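Local coordinates for protein glucuronoarabinoxylan endo-1,4-beta-xylanase (Clostridium papyrosolvens, PDB 4FMV) that is a family 30 glycoside hydrolase that cleaves internal beta-1,4 linkages of xylan and possibly of beta-glucans, represented here by a catalytic (beta/alpha)8 barrel with attached beta domain, at residues A[272-275]-A[279-282]; A[36-41]-A[265-270]; A[248-253]-A[284-289]. One frame throughout, in Å; residues are numbered along the deposited sequence.

Contact 1 of 3, residues A[272-275]-A[279-282]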
loop_
_atom_site.group_PDB
_atom_site.type_symbol
_atom_site.label_atom_id
_atom_site.label_comp_id
_atom_site.label_asym_id
_atom_site.label_seq_id
_atom_site.Cartn_x
_atom_site.Cartn_y
_atom_site.Cartn_z
ATOM N N GLY A 272 10.114 7.292 -8.422
ATOM C CA GLY A 272 9.131 6.244 -8.637
ATOM C C GLY A 272 9.772 4.889 -8.888
ATOM O O GLY A 272 10.830 4.584 -8.332
ATOM N N LEU A 273 9.053 4.013 -9.581
ATOM C CA LEU A 273 9.560 2.679 -9.912
ATOM C C LEU A 273 10.036 2.392 -11.345
ATOM O O LEU A 273 10.581 1.313 -11.608
ATOM C CB LEU A 273 8.485 1.659 -9.529
ATOM C CG LEU A 273 7.957 1.825 -8.101
ATOM C CD1 LEU A 273 6.770 0.894 -7.861
ATOM C CD2 LEU A 273 9.075 1.572 -7.126
ATOM N N ALA A 274 9.842 3.318 -12.270
ATOM C CA ALA A 274 10.094 2.968 -13.677
ATOM C C ALA A 274 10.286 4.219 -14.517
ATOM O O ALA A 274 9.900 5.305 -14.079
ATOM C CB ALA A 274 8.934 2.152 -14.215
ATOM N N THR A 275 10.858 4.096 -15.718
ATOM C CA THR A 275 10.727 5.215 -16.639
ATOM C C THR A 275 9.537 4.928 -17.527
ATOM O O THR A 275 9.071 3.786 -17.615
ATOM C CB THR A 275 11.977 5.386 -17.545
ATOM O OG1 THR A 275 12.079 4.285 -18.448
ATOM C CG2 THR A 275 13.274 5.494 -16.728
ATOM N N THR A 279 11.992 1.082 -18.497
ATOM C CA THR A 279 13.047 0.718 -17.547
ATOM C C THR A 279 12.438 0.523 -16.149
ATOM O O THR A 279 11.568 1.290 -15.741
ATOM C CB THR A 279 14.141 1.813 -17.495
ATOM O OG1 THR A 279 14.813 1.889 -18.767
ATOM C CG2 THR A 279 15.165 1.503 -16.404
ATOM N N ILE A 280 12.875 -0.512 -15.431
ATOM C CA ILE A 280 12.329 -0.848 -14.111
ATOM C C ILE A 280 13.409 -0.703 -13.037
ATOM O O ILE A 280 14.453 -1.338 -13.129
ATOM C CB ILE A 280 11.806 -2.309 -14.090
ATOM C CG1 ILE A 280 10.722 -2.506 -15.159
ATOM C CG2 ILE A 280 11.245 -2.674 -12.702
ATOM C CD1 ILE A 280 9.484 -1.669 -14.955
ATOM N N TYR A 281 13.154 0.119 -12.024
ATOM C CA TYR A 281 14.143 0.421 -10.998
ATOM C C TYR A 281 14.277 -0.679 -9.965
ATOM O O TYR A 281 13.355 -1.462 -9.745
ATOM C CB TYR A 281 13.788 1.716 -10.276
ATOM C CG TYR A 281 13.841 2.951 -11.142
ATOM C CD1 TYR A 281 14.764 3.072 -12.186
ATOM C CD2 TYR A 281 12.967 3.991 -10.921
ATOM C CE1 TYR A 281 14.812 4.234 -12.967
ATOM C CE2 TYR A 281 13.001 5.132 -11.688
ATOM C CZ TYR A 281 13.918 5.257 -12.707
ATOM O OH TYR A 281 13.921 6.426 -13.450
ATOM N N LYS A 282 15.437 -0.731 -9.328
ATOM C CA LYS A 282 15.669 -1.725 -8.280
ATOM C C LYS A 282 14.584 -1.698 -7.205
ATOM O O LYS A 282 14.147 -2.753 -6.745
ATOM C CB LYS A 282 17.059 -1.552 -7.666
ATOM C CG LYS A 282 17.436 -2.643 -6.658
ATOM C CD LYS A 282 18.938 -2.547 -6.334
ATOM C CE LYS A 282 19.769 -2.784 -7.603
ATOM N NZ LYS A 282 19.686 -4.225 -7.989
#

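Contact 2 of 3, residues A[36-41]-A[265-270]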
loop_
_atom_site.group_PDB
_atom_site.type_symbol
_atom_site.label_atom_id
_atom_site.label_comp_id
_atom_site.label_asym_id
_atom_site.label_seq_id
_atom_site.Cartn_x
_atom_site.Cartn_y
_atom_site.Cartn_z
ATOM N N SER A 36 5.240 -5.188 -16.840
ATOM C CA SER A 36 6.413 -5.434 -16.003
ATOM C C SER A 36 6.028 -5.431 -14.525
ATOM O O SER A 36 6.423 -6.322 -13.770
ATOM C CB SER A 36 7.504 -4.387 -16.262
ATOM O OG SER A 36 8.049 -4.505 -17.573
ATOM N N LEU A 37 5.278 -4.411 -14.115
ATOM C CA LEU A 37 4.937 -4.235 -12.704
ATOM C C LEU A 37 3.803 -5.143 -12.239
ATOM O O LEU A 37 3.885 -5.766 -11.166
ATOM C CB LEU A 37 4.568 -2.772 -12.434
ATOM C CG LEU A 37 5.737 -1.794 -12.614
ATOM C CD1 LEU A 37 5.344 -0.437 -12.132
ATOM C CD2 LEU A 37 6.973 -2.294 -11.836
ATOM N N TYR A 38 2.717 -5.155 -13.010
ATOM C CA TYR A 38 1.548 -5.943 -12.654
ATOM C C TYR A 38 1.593 -7.407 -13.066
ATOM O O TYR A 38 1.011 -8.242 -12.370
ATOM C CB TYR A 38 0.236 -5.204 -12.995
ATOM C CG TYR A 38 0.097 -4.042 -12.033
ATOM C CD1 TYR A 38 0.880 -2.888 -12.187
ATOM C CD2 TYR A 38 -0.713 -4.137 -10.908
ATOM C CE1 TYR A 38 0.810 -1.836 -11.279
ATOM C CE2 TYR A 38 -0.786 -3.086 -9.988
ATOM C CZ TYR A 38 -0.025 -1.947 -10.181
ATOM O OH TYR A 38 -0.092 -0.916 -9.265
ATOM N N GLY A 39 2.148 -7.710 -14.245
ATOM C CA GLY A 39 2.485 -9.094 -14.575
ATOM C C GLY A 39 3.730 -9.763 -14.007
ATOM O O GLY A 39 3.620 -10.640 -13.146
ATOM N N ASP A 40 4.908 -9.231 -14.354
ATOM C CA ASP A 40 6.193 -9.845 -14.006
ATOM C C ASP A 40 6.398 -9.801 -12.501
ATOM O O ASP A 40 6.733 -10.814 -11.915
ATOM C CB ASP A 40 7.398 -9.129 -14.670
ATOM C CG ASP A 40 7.464 -9.342 -16.191
ATOM O OD1 ASP A 40 6.764 -10.231 -16.705
ATOM O OD2 ASP A 40 8.218 -8.617 -16.869
ATOM N N LEU A 41 6.232 -8.622 -11.900
ATOM C CA LEU A 41 6.403 -8.475 -10.453
ATOM C C LEU A 41 5.129 -8.711 -9.639
ATOM O O LEU A 41 5.146 -8.602 -8.409
ATOM C CB LEU A 41 6.984 -7.109 -10.095
ATOM C CG LEU A 41 8.274 -6.745 -10.825
ATOM C CD1 LEU A 41 8.855 -5.427 -10.321
ATOM C CD2 LEU A 41 9.307 -7.853 -10.737
ATOM N N TRP A 265 4.321 4.998 -3.863
ATOM C CA TRP A 265 3.928 6.210 -4.565
ATOM C C TRP A 265 4.048 5.982 -6.100
ATOM O O TRP A 265 3.921 4.844 -6.575
ATOM C CB TRP A 265 4.735 7.405 -4.032
ATOM C CG TRP A 265 4.448 8.753 -4.628
ATOM C CD1 TRP A 265 5.365 9.743 -4.859
ATOM C CD2 TRP A 265 3.177 9.281 -5.060
ATOM N NE1 TRP A 265 4.749 10.842 -5.413
ATOM C CE2 TRP A 265 3.410 10.584 -5.549
ATOM C CE3 TRP A 265 1.875 8.778 -5.089
ATOM C CZ2 TRP A 265 2.388 11.388 -6.060
ATOM C CZ3 TRP A 265 0.857 9.582 -5.596
ATOM C CH2 TRP A 265 1.122 10.871 -6.076
ATOM N N TRP A 266 4.059 7.060 -6.873
ATOM C CA TRP A 266 3.860 6.996 -8.314
ATOM C C TRP A 266 4.898 6.235 -9.148
ATOM O O TRP A 266 6.060 6.047 -8.746
ATOM C CB TRP A 266 3.628 8.414 -8.877
ATOM C CG TRP A 266 4.737 9.403 -8.629
ATOM C CD1 TRP A 266 6.003 9.146 -8.145
ATOM C CD2 TRP A 266 4.670 10.821 -8.839
ATOM N NE1 TRP A 266 6.724 10.321 -8.056
ATOM C CE2 TRP A 266 5.928 11.361 -8.471
ATOM C CE3 TRP A 266 3.671 11.684 -9.302
ATOM C CZ2 TRP A 266 6.208 12.722 -8.563
ATOM C CZ3 TRP A 266 3.946 13.042 -9.388
ATOM C CH2 TRP A 266 5.209 13.546 -9.025
ATOM N N ILE A 267 4.459 5.782 -10.326
ATOM C CA ILE A 267 5.239 4.826 -11.093
ATOM C C ILE A 267 6.289 5.438 -12.014
ATOM O O ILE A 267 7.483 5.193 -11.804
ATOM C CB ILE A 267 4.371 3.822 -11.886
ATOM C CG1 ILE A 267 3.596 2.908 -10.926
ATOM C CG2 ILE A 267 5.257 2.991 -12.792
ATOM C CD1 ILE A 267 2.316 2.303 -11.546
ATOM N N THR A 268 5.924 6.225 -13.024
ATOM C CA THR A 268 7.035 6.529 -13.918
ATOM C C THR A 268 7.565 7.916 -13.603
ATOM O O THR A 268 7.384 8.863 -14.362
ATOM C CB THR A 268 6.443 6.556 -15.352
ATOM O OG1 THR A 268 5.218 7.313 -15.342
ATOM C CG2 THR A 268 6.087 5.125 -15.810
ATOM N N TRP A 269 8.480 7.909 -12.646
ATOM C CA TRP A 269 9.117 9.098 -12.083
ATOM C C TRP A 269 10.460 8.646 -11.528
ATOM O O TRP A 269 10.577 7.486 -11.155
ATOM C CB TRP A 269 8.232 9.684 -10.989
ATOM C CG TRP A 269 6.977 10.305 -11.533
ATOM C CD1 TRP A 269 5.762 9.702 -11.716
ATOM C CD2 TRP A 269 6.821 11.661 -11.961
ATOM N NE1 TRP A 269 4.859 10.602 -12.245
ATOM C CE2 TRP A 269 5.481 11.814 -12.389
ATOM C CE3 TRP A 269 7.683 12.763 -12.021
ATOM C CZ2 TRP A 269 4.990 13.021 -12.875
ATOM C CZ3 TRP A 269 7.190 13.963 -12.509
ATOM C CH2 TRP A 269 5.858 14.082 -12.926
ATOM N N PRO A 270 11.444 9.547 -11.415
ATOM C CA PRO A 270 12.750 9.201 -10.831
ATOM C C PRO A 270 12.693 8.688 -9.383
ATOM O O PRO A 270 13.472 7.796 -9.031
ATOM C CB PRO A 270 13.504 10.528 -10.871
ATOM C CG PRO A 270 12.904 11.259 -12.059
ATOM C CD PRO A 270 11.447 10.891 -12.032
#

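Contact 3 of 3, residues A[248-253]-A[284-289]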
loop_
_atom_site.group_PDB
_atom_site.type_symbol
_atom_site.label_atom_id
_atom_site.label_comp_id
_atom_site.label_asym_id
_atom_site.label_seq_id
_atom_site.Cartn_x
_atom_site.Cartn_y
_atom_site.Cartn_z
ATOM N N LYS A 248 13.339 -2.800 4.774
ATOM C CA LYS A 248 13.041 -2.827 6.201
ATOM C C LYS A 248 11.681 -2.203 6.549
ATOM O O LYS A 248 10.954 -2.728 7.373
ATOM C CB LYS A 248 14.162 -2.166 6.992
ATOM C CG LYS A 248 13.767 -1.823 8.448
ATOM C CD LYS A 248 14.280 -2.807 9.462
ATOM C CE LYS A 248 14.539 -2.108 10.814
ATOM N NZ LYS A 248 13.380 -1.317 11.360
ATOM N N GLU A 249 11.335 -1.076 5.939
ATOM C CA GLU A 249 10.038 -0.460 6.216
ATOM C C GLU A 249 8.837 -1.330 5.817
ATOM O O GLU A 249 7.821 -1.387 6.530
ATOM C CB GLU A 249 9.926 0.897 5.532
ATOM C CG GLU A 249 8.627 1.610 5.874
ATOM C CD GLU A 249 8.641 3.024 5.362
ATOM O OE1 GLU A 249 9.363 3.866 5.931
ATOM O OE2 GLU A 249 7.949 3.288 4.381
ATOM N N ILE A 250 8.929 -2.023 4.691
ATOM C CA ILE A 250 7.821 -2.905 4.336
ATOM C C ILE A 250 7.692 -4.019 5.373
ATOM O O ILE A 250 6.591 -4.350 5.809
ATOM C CB ILE A 250 7.950 -3.488 2.910
ATOM C CG1 ILE A 250 8.055 -2.356 1.882
ATOM C CG2 ILE A 250 6.748 -4.368 2.598
ATOM C CD1 ILE A 250 8.451 -2.831 0.449
ATOM N N HIS A 251 8.825 -4.576 5.783
ATOM C CA HIS A 251 8.848 -5.540 6.884
ATOM C C HIS A 251 8.157 -4.966 8.116
ATOM O O HIS A 251 7.302 -5.622 8.719
ATOM C CB HIS A 251 10.298 -5.932 7.206
ATOM C CG HIS A 251 10.467 -6.604 8.533
ATOM N ND1 HIS A 251 10.574 -7.973 8.665
ATOM C CD2 HIS A 251 10.555 -6.094 9.785
ATOM C CE1 HIS A 251 10.722 -8.276 9.945
ATOM N NE2 HIS A 251 10.713 -7.158 10.646
ATOM N N ASP A 252 8.510 -3.735 8.485
ATOM C CA ASP A 252 7.963 -3.112 9.700
ATOM C C ASP A 252 6.450 -2.875 9.559
ATOM O O ASP A 252 5.692 -3.042 10.508
ATOM C CB ASP A 252 8.690 -1.793 10.015
ATOM C CG ASP A 252 10.105 -1.999 10.605
ATOM O OD1 ASP A 252 10.325 -2.993 11.316
ATOM O OD2 ASP A 252 11.004 -1.156 10.366
ATOM N N SER A 253 6.005 -2.499 8.365
ATOM C CA SER A 253 4.575 -2.296 8.117
ATOM C C SER A 253 3.798 -3.605 8.283
ATOM O O SER A 253 2.659 -3.592 8.733
ATOM C CB SER A 253 4.324 -1.737 6.705
ATOM O OG SER A 253 4.466 -2.752 5.725
ATOM N N ALA A 284 11.524 -1.229 -7.487
ATOM C CA ALA A 284 10.353 -1.997 -7.932
ATOM C C ALA A 284 10.490 -3.466 -7.550
ATOM O O ALA A 284 9.517 -4.105 -7.157
ATOM C CB ALA A 284 10.153 -1.861 -9.460
ATOM N N TYR A 285 11.702 -3.993 -7.680
ATOM C CA TYR A 285 11.996 -5.383 -7.337
ATOM C C TYR A 285 11.974 -5.611 -5.816
ATOM O O TYR A 285 11.518 -6.660 -5.353
ATOM C CB TYR A 285 13.334 -5.801 -7.922
ATOM C CG TYR A 285 13.370 -5.765 -9.441
ATOM C CD1 TYR A 285 12.936 -6.854 -10.189
ATOM C CD2 TYR A 285 13.821 -4.644 -10.123
ATOM C CE1 TYR A 285 12.969 -6.835 -11.581
ATOM C CE2 TYR A 285 13.860 -4.612 -11.533
ATOM C CZ TYR A 285 13.425 -5.708 -12.246
ATOM O OH TYR A 285 13.456 -5.708 -13.622
ATOM N N VAL A 286 12.432 -4.628 -5.042
ATOM C CA VAL A 286 12.281 -4.705 -3.586
ATOM C C VAL A 286 10.804 -4.952 -3.241
ATOM O O VAL A 286 10.479 -5.863 -2.478
ATOM C CB VAL A 286 12.735 -3.420 -2.875
ATOM C CG1 VAL A 286 12.315 -3.467 -1.358
ATOM C CG2 VAL A 286 14.245 -3.211 -3.036
ATOM N N LEU A 287 9.907 -4.146 -3.801
ATOM C CA LEU A 287 8.483 -4.336 -3.533
ATOM C C LEU A 287 7.996 -5.671 -4.085
ATOM O O LEU A 287 7.138 -6.329 -3.480
ATOM C CB LEU A 287 7.647 -3.167 -4.066
ATOM C CG LEU A 287 6.145 -3.181 -3.779
ATOM C CD1 LEU A 287 5.897 -3.102 -2.275
ATOM C CD2 LEU A 287 5.456 -2.007 -4.479
ATOM N N GLY A 288 8.545 -6.080 -5.228
ATOM C CA GLY A 288 8.188 -7.358 -5.831
ATOM C C GLY A 288 8.529 -8.596 -5.004
ATOM O O GLY A 288 7.874 -9.639 -5.141
ATOM N N GLN A 289 9.572 -8.506 -4.175
ATOM C CA GLN A 289 9.936 -9.589 -3.260
ATOM C C GLN A 289 8.759 -9.938 -2.362
ATOM O O GLN A 289 8.651 -11.073 -1.856
ATOM C CB GLN A 289 11.111 -9.160 -2.375
ATOM C CG GLN A 289 12.413 -8.878 -3.120
ATOM C CD GLN A 289 13.153 -10.120 -3.559
ATOM O OE1 GLN A 289 14.028 -10.054 -4.420
ATOM N NE2 GLN A 289 12.821 -11.263 -2.962
#

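Contact 1 of 3, residues A[272-275]-A[279-282]
The Tyr-281 ring lies against the backbone of 272-275: Ala-274 CA sits 4.1 Å above one face, offset toward the rim, and Gly-272 meets an edge, with its O 3.4 Å from Tyr-281 CD2 and near the ring plane. The two segments pair antiparallel through a single bridge, hairpin-like, in the loop between strand 261-266 and helix 282-291 of the (beta/alpha)8 barrel. Ala-274 and Ile-280 are a non-hydrogen-bonded pair, flanked by two backbone bonds. The bond from Tyr-281 N to Leu-273 O, 2.9 Å, is nearly straight at 172°, although the donor stands above the carbonyl plane. Thr-275 N to Thr-279 O is equally short but more bent, at 147°. On the far side of the bridge, the methyls Ala-274 CB and Ile-280 CD1 meet at 3.9 Å. Beyond it the turn is tied by a side chain. A chi1 of 68° places Thr-275 OG1 between its own N and carbonyl carbon, where it accepts a bond from Thr-279 N at 3.2 Å and also pairs with Ser-277 OG. The other branch, Thr-275 CG2, points to the phenol end of the ring, 3.5 Å from Tyr-281 OH.

Contact 2 of 3, residues A[36-41]-A[265-270]
Leu-37 and Ile-267 meet tip to tip, and a single methyl, Leu-37 CD1, makes nearly the whole contact. It lies 3.5 Å from Ile-267 CG2, tighter than usual for two carbons, while Ile-267 CG1 is 4.0 Å from Leu-37 CD1 and Ile-267 CD1 is 4.1 Å from it. One methyl thus fits against both branches of the isoleucine at once. The torsions explain this. In Leu-37 the chain is fully drawn out, with CD1 anti to CA (chi2 -171°), which puts Leu-37 CD1 at full stretch, 3.9 Å out from Leu-37 CA; the branches of Ile-267 cover the rest of the 9.2 Å between Leu-37 CA and Ile-267 CA. In Ile-267, chi1 of -66° swings CG1 beside the backbone N and leaves CG2 anti to that N, so that CG2 bears on the leucine tip most closely and CG1 lies beside it. Tyr-38 adds a looser touch: Ile-267 CD1 approaches the ring at its edge, near its plane, 4.4 Å from Tyr-38 CE1. The phenol is held from outside, since Tyr-38 OH is hydrogen-bonded to Ile-45 O and the ring meets Tyr-43 edge-to-face.

The surface is small and wholly apolar, and its three touching residues are buried. The helix closes with a wider pi-type turn, in which Leu-41 N bonds Ser-36 O at 3.0 Å.

In the fold, the contact packs the end of helix 31-40 against the chain just beyond barrel strand 261-266. Ile-267 also rests on Ala-21 of strand 11-22, Tyr-38 on Leu-46 of strand 45-49, and Leu-37 on Ala-284 of helix 282-291.

Contact 3 of 3, residues A[248-253]-A[284-289]
Ile-250 reaches across from helix 240-255 to Leu-287 of helix 282-291, and their terminal methyls supply the tight part of the contact: Ile-250 CD1 is 3.7 Å from Leu-287 CD1. The two side chains cross at about a right angle. An extended isoleucine, with CD1 anti to CA (chi2 169°), carries its methyl about half way across the 8.0 Å between Ile-250 CA and Leu-287 CA, where the end of Leu-287 meets it. Leu-287, whose CG is anti to the backbone N (chi1 -176°), brings only its end near. Val-286 is a looser neighbour, its CG1 4.3 Å from Ile-250 CD1. These three residues are buried and together account for 99 Å² between these segments; Val-286 and Leu-287 extend the helix packing to Met-246.

The looser side of helix 240-255 holds the partly exposed Lys-248. Its NZ forms a salt bridge to Asp-252 OD2 at 2.6 Å, one turn along, and Asp-252 OD2 accepts through its syn lone pair; the lysine also makes a cation-pi contact with Tyr-312. Ser-253 and Glu-249 turn instead to the barrel. Ser-253 touches Tyr-262 while its OG donates to Ile-250 O at 2.7 Å, and the buried Glu-249 is paired with Lys-233 in a salt bridge and with Tyr-262 OH in a hydrogen bond.

Ile-250 and Leu-287 both rest on Tyr-262 of strand 261-266, which runs between their helices in sequence. Two consecutive outer helices packed side by side over the strand that links them are the repeating arrangement of a (beta/alpha)8 barrel.

All three contacts gather about strand 261-266 of the barrel and the loop that follows it. Along the chain the segments run 36-41, 248-253, 265-270, 272-275, 279-282 and 284-289, so contacts 2 and 3 interleave, while contact 1 falls between the two segments of contact 3. Contacts 1 and 2 are centred about 6 Å apart and are joined by a probable hydrogen bond, Ala-274 N to Ile-267 O at 3.0 Å. Contact 3 lies about 15 and 14 Å from the centres of contacts 1 and 2. It meets contact 2 where Leu-37 CD2 packs 4.0 Å from Ala-284 CB, with Leu-41 beside it, so helix 31-40, from the start of the barrel, closes onto helix 282-291.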